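Side-chain contacts in structural protein ORF273 (Acidianus two-tailed virus, PDB 4ART), which is a heat- and acid-stable structural component of the virion with a new fold, whose precise role remains to be established: residues A32-N37 with Y59-D64; K66-S71 with G80-N85. All blocks are in the same frame, centred on the assembly; numbering follows the deposited sequence.

Interaction 1: residues A32-N37 with Y59-D64; sequences ADIVEN and YYILRD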
ATOM      1  N   ALA A  32      21.592   4.587  10.354  1.00 28.29           N
ATOM      2  CA  ALA A  32      20.666   5.718  10.273  1.00 26.32           C
ATOM      3  C   ALA A  32      21.357   6.960   9.675  1.00 29.93           C
ATOM      4  O   ALA A  32      20.765   7.622   8.837  1.00 29.20           O
ATOM      5  CB  ALA A  32      20.094   6.024  11.637  1.00 26.05           C
ATOM      6  N   ASP A  33      22.635   7.229  10.050  1.00 28.33           N
ATOM      7  CA  ASP A  33      23.398   8.333   9.458  1.00 28.67           C
ATOM      8  C   ASP A  33      23.692   8.079   7.963  1.00 33.87           C
ATOM      9  O   ASP A  33      23.650   9.025   7.168  1.00 32.57           O
ATOM     10  CB  ASP A  33      24.665   8.627  10.253  1.00 32.32           C
ATOM     11  CG  ASP A  33      24.386   9.152  11.658  1.00 48.47           C
ATOM     12  OD1 ASP A  33      23.251   9.653  11.902  1.00 48.19           O
ATOM     13  OD2 ASP A  33      25.289   9.049  12.521  1.00 58.97           O
ATOM     14  N   ILE A  34      23.941   6.800   7.576  1.00 31.30           N
ATOM     15  CA  ILE A  34      24.151   6.415   6.169  1.00 31.78           C
ATOM     16  C   ILE A  34      22.874   6.758   5.365  1.00 35.31           C
ATOM     17  O   ILE A  34      22.965   7.396   4.321  1.00 37.21           O
ATOM     18  CB  ILE A  34      24.606   4.923   6.010  1.00 33.84           C
ATOM     19  CG1 ILE A  34      26.070   4.723   6.521  1.00 33.38           C
ATOM     20  CG2 ILE A  34      24.459   4.431   4.547  1.00 35.00           C
ATOM     21  CD1 ILE A  34      26.406   3.255   6.932  1.00 36.11           C
ATOM     22  N   VAL A  35      21.687   6.384   5.889  1.00 31.38           N
ATOM     23  CA  VAL A  35      20.390   6.657   5.231  1.00 29.55           C
ATOM     24  C   VAL A  35      20.162   8.167   5.169  1.00 34.65           C
ATOM     25  O   VAL A  35      19.950   8.691   4.093  1.00 36.67           O
ATOM     26  CB  VAL A  35      19.194   5.880   5.874  1.00 30.88           C
ATOM     27  CG1 VAL A  35      17.843   6.394   5.354  1.00 30.45           C
ATOM     28  CG2 VAL A  35      19.321   4.382   5.631  1.00 29.50           C
ATOM     29  N   GLU A  36      20.289   8.869   6.308  1.00 32.40           N
ATOM     30  CA  GLU A  36      20.141  10.323   6.379  1.00 33.00           C
ATOM     31  C   GLU A  36      21.019  11.067   5.375  1.00 37.51           C
ATOM     32  O   GLU A  36      20.524  11.975   4.718  1.00 37.92           O
ATOM     33  CB  GLU A  36      20.423  10.818   7.792  1.00 34.10           C
ATOM     34  CG  GLU A  36      20.381  12.328   7.955  1.00 45.75           C
ATOM     35  CD  GLU A  36      21.719  12.983   8.238  1.00 66.01           C
ATOM     36  OE1 GLU A  36      22.479  12.468   9.090  1.00 51.05           O
ATOM     37  OE2 GLU A  36      21.984  14.049   7.637  1.00 74.66           O
ATOM     38  N   ASN A  37      22.313  10.691   5.273  1.00 33.62           N
ATOM     39  CA  ASN A  37      23.276  11.325   4.382  1.00 34.96           C
ATOM     40  C   ASN A  37      22.876  11.192   2.942  1.00 40.52           C
ATOM     41  O   ASN A  37      23.066  12.123   2.167  1.00 41.00           O
ATOM     42  CB  ASN A  37      24.680  10.784   4.586  1.00 36.35           C
ATOM     43  CG  ASN A  37      25.436  11.464   5.703  1.00 68.21           C
ATOM     44  OD1 ASN A  37      25.428  12.696   5.839  1.00 69.83           O
ATOM     45  ND2 ASN A  37      26.148  10.682   6.505  1.00 56.37           N
ATOM     46  N   TYR A  59      16.952   1.132  -1.513  1.00 29.82           N
ATOM     47  CA  TYR A  59      18.406   1.104  -1.468  1.00 29.79           C
ATOM     48  C   TYR A  59      18.932  -0.134  -0.795  1.00 33.23           C
ATOM     49  O   TYR A  59      18.244  -0.742   0.023  1.00 31.04           O
ATOM     50  CB  TYR A  59      18.956   2.277  -0.646  1.00 31.28           C
ATOM     51  CG  TYR A  59      18.573   3.655  -1.111  1.00 33.98           C
ATOM     52  CD1 TYR A  59      19.393   4.370  -1.979  1.00 36.56           C
ATOM     53  CD2 TYR A  59      17.460   4.304  -0.582  1.00 35.01           C
ATOM     54  CE1 TYR A  59      19.065   5.658  -2.381  1.00 37.53           C
ATOM     55  CE2 TYR A  59      17.120   5.591  -0.979  1.00 37.03           C
ATOM     56  CZ  TYR A  59      17.934   6.266  -1.865  1.00 46.51           C
ATOM     57  OH  TYR A  59      17.611   7.534  -2.224  1.00 56.31           O
ATOM     58  N   TYR A  60      20.204  -0.449  -1.071  1.00 32.23           N
ATOM     59  CA  TYR A  60      20.919  -1.473  -0.332  1.00 31.93           C
ATOM     60  C   TYR A  60      22.086  -0.805   0.397  1.00 37.46           C
ATOM     61  O   TYR A  60      22.729   0.093  -0.145  1.00 39.23           O
ATOM     62  CB  TYR A  60      21.481  -2.558  -1.246  1.00 33.82           C
ATOM     63  CG  TYR A  60      20.462  -3.349  -2.045  1.00 35.16           C
ATOM     64  CD1 TYR A  60      19.376  -3.955  -1.425  1.00 35.54           C
ATOM     65  CD2 TYR A  60      20.662  -3.607  -3.397  1.00 37.47           C
ATOM     66  CE1 TYR A  60      18.469  -4.736  -2.152  1.00 36.32           C
ATOM     67  CE2 TYR A  60      19.776  -4.395  -4.125  1.00 38.21           C
ATOM     68  CZ  TYR A  60      18.667  -4.941  -3.504  1.00 41.72           C
ATOM     69  OH  TYR A  60      17.787  -5.700  -4.243  1.00 42.07           O
ATOM     70  N   ILE A  61      22.360  -1.247   1.614  1.00 32.68           N
ATOM     71  CA  ILE A  61      23.524  -0.814   2.362  1.00 31.39           C
ATOM     72  C   ILE A  61      24.398  -2.047   2.422  1.00 32.47           C
ATOM     73  O   ILE A  61      23.934  -3.132   2.803  1.00 29.48           O
ATOM     74  CB  ILE A  61      23.271  -0.165   3.760  1.00 32.79           C
ATOM     75  CG1 ILE A  61      22.288   1.018   3.647  1.00 33.70           C
ATOM     76  CG2 ILE A  61      24.597   0.300   4.403  1.00 31.83           C
ATOM     77  CD1 ILE A  61      21.853   1.653   4.980  1.00 30.55           C
ATOM     78  N   LEU A  62      25.644  -1.885   1.973  1.00 29.51           N
ATOM     79  CA  LEU A  62      26.619  -2.951   1.937  1.00 30.12           C
ATOM     80  C   LEU A  62      27.297  -3.070   3.281  1.00 36.74           C
ATOM     81  O   LEU A  62      27.155  -2.186   4.145  1.00 35.31           O
ATOM     82  CB  LEU A  62      27.626  -2.766   0.775  1.00 31.12           C
ATOM     83  CG  LEU A  62      27.083  -2.930  -0.658  1.00 36.52           C
ATOM     84  CD1 LEU A  62      28.203  -3.134  -1.652  1.00 38.02           C
ATOM     85  CD2 LEU A  62      25.894  -3.878  -0.776  1.00 35.59           C
ATOM     86  N   ARG A  63      27.980  -4.191   3.492  1.00 36.36           N
ATOM     87  CA  ARG A  63      28.625  -4.511   4.758  1.00 38.09           C
ATOM     88  C   ARG A  63      29.736  -3.464   5.084  1.00 40.43           C
ATOM     89  O   ARG A  63      30.003  -3.213   6.245  1.00 39.96           O
ATOM     90  CB  ARG A  63      29.116  -5.985   4.683  1.00 44.68           C
ATOM     91  CG  ARG A  63      29.475  -6.658   5.997  1.00 58.62           C
ATOM     92  CD  ARG A  63      28.321  -6.991   6.925  1.00 68.41           C
ATOM     93  NE  ARG A  63      28.798  -7.388   8.255  1.00 69.96           N
ATOM     94  CZ  ARG A  63      29.161  -6.544   9.221  1.00 83.35           C
ATOM     95  NH1 ARG A  63      29.107  -5.229   9.021  1.00 61.83           N
ATOM     96  NH2 ARG A  63      29.591  -7.006  10.390  1.00 76.42           N
ATOM     97  N   ASP A  64      30.266  -2.774   4.047  1.00 36.71           N
ATOM     98  CA  ASP A  64      31.279  -1.720   4.144  1.00 36.45           C
ATOM     99  C   ASP A  64      30.649  -0.326   4.359  1.00 37.29           C
ATOM    100  O   ASP A  64      31.367   0.669   4.375  1.00 37.71           O
ATOM    101  CB  ASP A  64      32.197  -1.720   2.907  1.00 38.41           C
ATOM    102  CG  ASP A  64      31.514  -1.453   1.561  1.00 38.65           C
ATOM    103  OD1 ASP A  64      30.317  -1.065   1.555  1.00 37.20           O
ATOM    104  OD2 ASP A  64      32.176  -1.599   0.531  1.00 42.45           O
TER

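Interaction 2: residues K66-S71 with G80-N85; sequences KIYPAS and GKRSAN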
ATOM      1  N   LYS A  66      28.572   1.295   2.292  1.00 36.61           N
ATOM      2  CA  LYS A  66      28.182   1.994   1.059  1.00 37.18           C
ATOM      3  C   LYS A  66      26.711   1.828   0.779  1.00 40.14           C
ATOM      4  O   LYS A  66      26.149   0.766   1.058  1.00 39.79           O
ATOM      5  CB  LYS A  66      29.046   1.581  -0.152  1.00 41.22           C
ATOM      6  CG  LYS A  66      30.324   2.399  -0.280  1.00 58.70           C
ATOM      7  CD  LYS A  66      30.210   3.414  -1.421  1.00 74.41           C
ATOM      8  CE  LYS A  66      31.364   3.286  -2.353  1.00105.80           C
ATOM      9  NZ  LYS A  66      31.186   4.105  -3.589  1.00124.08           N
ATOM     10  N   ILE A  67      26.070   2.894   0.287  1.00 35.66           N
ATOM     11  CA  ILE A  67      24.642   2.873  -0.030  1.00 34.24           C
ATOM     12  C   ILE A  67      24.403   3.028  -1.544  1.00 38.92           C
ATOM     13  O   ILE A  67      24.987   3.910  -2.171  1.00 40.66           O
ATOM     14  CB  ILE A  67      23.819   3.865   0.856  1.00 35.47           C
ATOM     15  CG1 ILE A  67      22.275   3.650   0.699  1.00 34.11           C
ATOM     16  CG2 ILE A  67      24.250   5.328   0.641  1.00 37.17           C
ATOM     17  CD1 ILE A  67      21.368   4.256   1.816  1.00 30.73           C
ATOM     18  N   TYR A  68      23.574   2.159  -2.126  1.00 35.06           N
ATOM     19  CA  TYR A  68      23.260   2.231  -3.556  1.00 37.82           C
ATOM     20  C   TYR A  68      21.766   2.076  -3.819  1.00 43.04           C
ATOM     21  O   TYR A  68      21.150   1.225  -3.174  1.00 40.75           O
ATOM     22  CB  TYR A  68      23.966   1.110  -4.335  1.00 40.08           C
ATOM     23  CG  TYR A  68      25.464   1.093  -4.223  1.00 43.86           C
ATOM     24  CD1 TYR A  68      26.255   1.811  -5.116  1.00 49.02           C
ATOM     25  CD2 TYR A  68      26.100   0.271  -3.302  1.00 43.64           C
ATOM     26  CE1 TYR A  68      27.641   1.764  -5.052  1.00 50.28           C
ATOM     27  CE2 TYR A  68      27.491   0.212  -3.230  1.00 46.40           C
ATOM     28  CZ  TYR A  68      28.255   0.963  -4.107  1.00 55.20           C
ATOM     29  OH  TYR A  68      29.628   0.936  -4.045  1.00 63.24           O
ATOM     30  N   PRO A  69      21.191   2.778  -4.844  1.00 42.64           N
ATOM     31  CA  PRO A  69      19.788   2.518  -5.222  1.00 42.21           C
ATOM     32  C   PRO A  69      19.677   1.046  -5.648  1.00 44.46           C
ATOM     33  O   PRO A  69      20.532   0.571  -6.386  1.00 44.02           O
ATOM     34  CB  PRO A  69      19.577   3.468  -6.410  1.00 45.94           C
ATOM     35  CG  PRO A  69      20.592   4.552  -6.207  1.00 50.28           C
ATOM     36  CD  PRO A  69      21.787   3.805  -5.723  1.00 45.59           C
ATOM     37  N   ALA A  70      18.709   0.305  -5.081  1.00 39.85           N
ATOM     38  CA  ALA A  70      18.514  -1.137  -5.288  1.00 39.70           C
ATOM     39  C   ALA A  70      18.322  -1.608  -6.752  1.00 44.78           C
ATOM     40  O   ALA A  70      18.855  -2.659  -7.142  1.00 41.75           O
ATOM     41  CB  ALA A  70      17.385  -1.641  -4.397  1.00 39.12           C
ATOM     42  N   SER A  71      17.588  -0.816  -7.556  1.00 46.06           N
ATOM     43  CA  SER A  71      17.315  -1.112  -8.970  1.00 50.37           C
ATOM     44  C   SER A  71      18.613  -1.210  -9.772  1.00 54.51           C
ATOM     45  O   SER A  71      18.802  -2.179 -10.509  1.00 54.02           O
ATOM     46  CB  SER A  71      16.397  -0.050  -9.580  1.00 58.44           C
ATOM     47  OG  SER A  71      16.938   1.247  -9.360  1.00 74.38           O
ATOM     48  N   GLY A  80      27.485  -9.318 -13.015  1.00 55.28           N
ATOM     49  CA  GLY A  80      28.608  -9.936 -12.323  1.00 56.54           C
ATOM     50  C   GLY A  80      29.578  -8.926 -11.749  1.00 63.31           C
ATOM     51  O   GLY A  80      30.653  -9.309 -11.278  1.00 65.98           O
ATOM     52  N   LYS A  81      29.203  -7.625 -11.778  1.00 59.12           N
ATOM     53  CA  LYS A  81      30.010  -6.520 -11.245  1.00 58.67           C
ATOM     54  C   LYS A  81      29.910  -6.452  -9.734  1.00 60.79           C
ATOM     55  O   LYS A  81      30.933  -6.346  -9.065  1.00 62.67           O
ATOM     56  CB  LYS A  81      29.609  -5.174 -11.877  1.00 61.39           C
ATOM     57  CG  LYS A  81      30.176  -4.944 -13.280  1.00 68.52           C
ATOM     58  CD  LYS A  81      30.438  -3.451 -13.573  1.00 80.85           C
ATOM     59  CE  LYS A  81      31.765  -2.953 -13.014  1.00 90.07           C
ATOM     60  NZ  LYS A  81      31.963  -1.494 -13.221  1.00 94.06           N
ATOM     61  N   ARG A  82      28.685  -6.515  -9.192  1.00 54.00           N
ATOM     62  CA  ARG A  82      28.441  -6.475  -7.747  1.00 51.23           C
ATOM     63  C   ARG A  82      27.880  -7.817  -7.255  1.00 55.82           C
ATOM     64  O   ARG A  82      27.359  -8.588  -8.052  1.00 55.93           O
ATOM     65  CB  ARG A  82      27.466  -5.327  -7.391  1.00 46.02           C
ATOM     66  CG  ARG A  82      27.967  -3.922  -7.709  1.00 47.77           C
ATOM     67  CD  ARG A  82      28.930  -3.392  -6.671  1.00 63.46           C
ATOM     68  NE  ARG A  82      29.477  -2.102  -7.083  1.00 74.75           N
ATOM     69  CZ  ARG A  82      30.244  -1.333  -6.323  1.00 89.80           C
ATOM     70  NH1 ARG A  82      30.555  -1.711  -5.087  1.00 70.40           N
ATOM     71  NH2 ARG A  82      30.699  -0.177  -6.786  1.00 87.94           N
ATOM     72  N   SER A  83      27.966  -8.090  -5.944  1.00 53.16           N
ATOM     73  CA  SER A  83      27.436  -9.326  -5.380  1.00 52.48           C
ATOM     74  C   SER A  83      26.297  -9.086  -4.416  1.00 52.98           C
ATOM     75  O   SER A  83      26.412  -8.290  -3.476  1.00 50.53           O
ATOM     76  CB  SER A  83      28.523 -10.129  -4.683  1.00 57.74           C
ATOM     77  OG  SER A  83      27.943 -11.259  -4.051  1.00 65.07           O
ATOM     78  N   ALA A  84      25.244  -9.883  -4.580  1.00 48.37           N
ATOM     79  CA  ALA A  84      24.073  -9.858  -3.709  1.00 45.85           C
ATOM     80  C   ALA A  84      24.481 -10.290  -2.274  1.00 48.24           C
ATOM     81  O   ALA A  84      23.799  -9.939  -1.314  1.00 45.95           O
ATOM     82  CB  ALA A  84      22.966 -10.770  -4.274  1.00 46.99           C
ATOM     83  N   ASN A  85      25.653 -10.962  -2.142  1.00 45.17           N
ATOM     84  CA  ASN A  85      26.201 -11.426  -0.863  1.00 44.32           C
ATOM     85  C   ASN A  85      26.694 -10.283   0.012  1.00 43.68           C
ATOM     86  O   ASN A  85      26.727 -10.423   1.225  1.00 40.66           O
ATOM     87  CB  ASN A  85      27.305 -12.470  -1.074  1.00 43.98           C
ATOM     88  CG  ASN A  85      26.841 -13.683  -1.841  1.00 71.56           C
ATOM     89  OD1 ASN A  85      25.759 -14.237  -1.607  1.00 58.38           O
ATOM     90  ND2 ASN A  85      27.647 -14.117  -2.800  1.00 73.51           N
TER

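Interaction 1: residues A32-N37 with Y59-D64
No flat group enters the contact made by Ile34 and Val35 with Ile61: there are no faces or edges to match, and branched aliphatic chains do all the touching. Ile61 brings the largest share of the buried surface. Its CG1 is anti to the carbonyl carbon (chi1 -54°), and the extended chi2 then carries CD1 out from the strand to the helix. This methyl settles in the notch between two methyls of successive helix residues, 3.8 Å from Ile34 CG2 and also 3.8 Å from Val35 CG2. The two helix methyls reach it from directions roughly at right angles. Ile34 CG2 makes a second approach, 4.1 Å from Ile61 CG2, so it touches both branches of the isoleucine, whereas Val35 meets the CD1 end. The chains of Val35 and Ile61 run nearly perpendicular to each other; those of Ile34 and Ile61 meet at a slant. With no polar bond between the segments, shape and burial alone join them here. On another side of the same helical turn, Asp33 OD1 is hydrogen-bonded to Tyr251 OH of strand 247-253. The contact lays helix 23-44 on one face of the mixed sheet: Ile67 of strand 67-69 packs against both Ile34 and Ile61, while Val91 of strand 87-96 touches Val35 and Ile141 of strand 139-146 meets Val35 and Ile61.

Interaction 2: residues K66-S71 with G80-N85
Tyr68 and Arg82 meet through flat groups, with the phenol end over one face of the guanidinium. Tyr68 CZ stands 3.5 Å above the guanidinium plane, displaced toward its rim, and the two planes are inclined by 55°, so this is no parallel stack. Arg82 starts with CG anti to the carbonyl carbon and then bends at chi2 (-80°), which carries the rest of the chain across to the tyrosine.

The polar atoms are close yet badly aimed. Tyr68 OH lies 3.0 Å from Arg82 NH1 and 3.1 Å from Arg82 NH2, but it sits above the plane in which the N-H groups point, and neither pair is a hydrogen bond. As for charge, Lys66 NZ is 5.4 Å from Arg82 NH2, a like-charged approach that could be mildly unfavourable; Arg82 also touches Glu76.

Hydrogen bonds shape the loop instead. The backbone N of Asn85 donates to Ser83 OG (3.0 Å), forming an ST turn, and Ser83 O accepts from Tyr73 OH.

This surface contact spans the two ends of helix 70-78, which has Pro69 at its N-cap and closes at Gly80 in a Schellman motif. Strand 67-69, the helix and strand 87-96 together make a beta-alpha-beta crossover, strand 58-62 lying between its two parallel strands.

From the N terminus, helix 23-44 comes first; the chain then passes through a connection that is partly unmodelled and returns as strand 58-62, where interaction 1 closes the loop. Strand 67-69 follows directly, helix 70-78 leads away, and interaction 2 closes a second, much shorter loop behind it. The two loops lie in series, neither nesting nor crossing. Their centres are 12 Å apart, and the neighbouring antiparallel strands join them, with Tyr60 N probably hydrogen-bonded to Tyr68 O at 2.8 Å. Interaction 1 fastens the N-terminal helix to the sheet, while interaction 2 bridges the edge strand and the loop leading into strand 87-96.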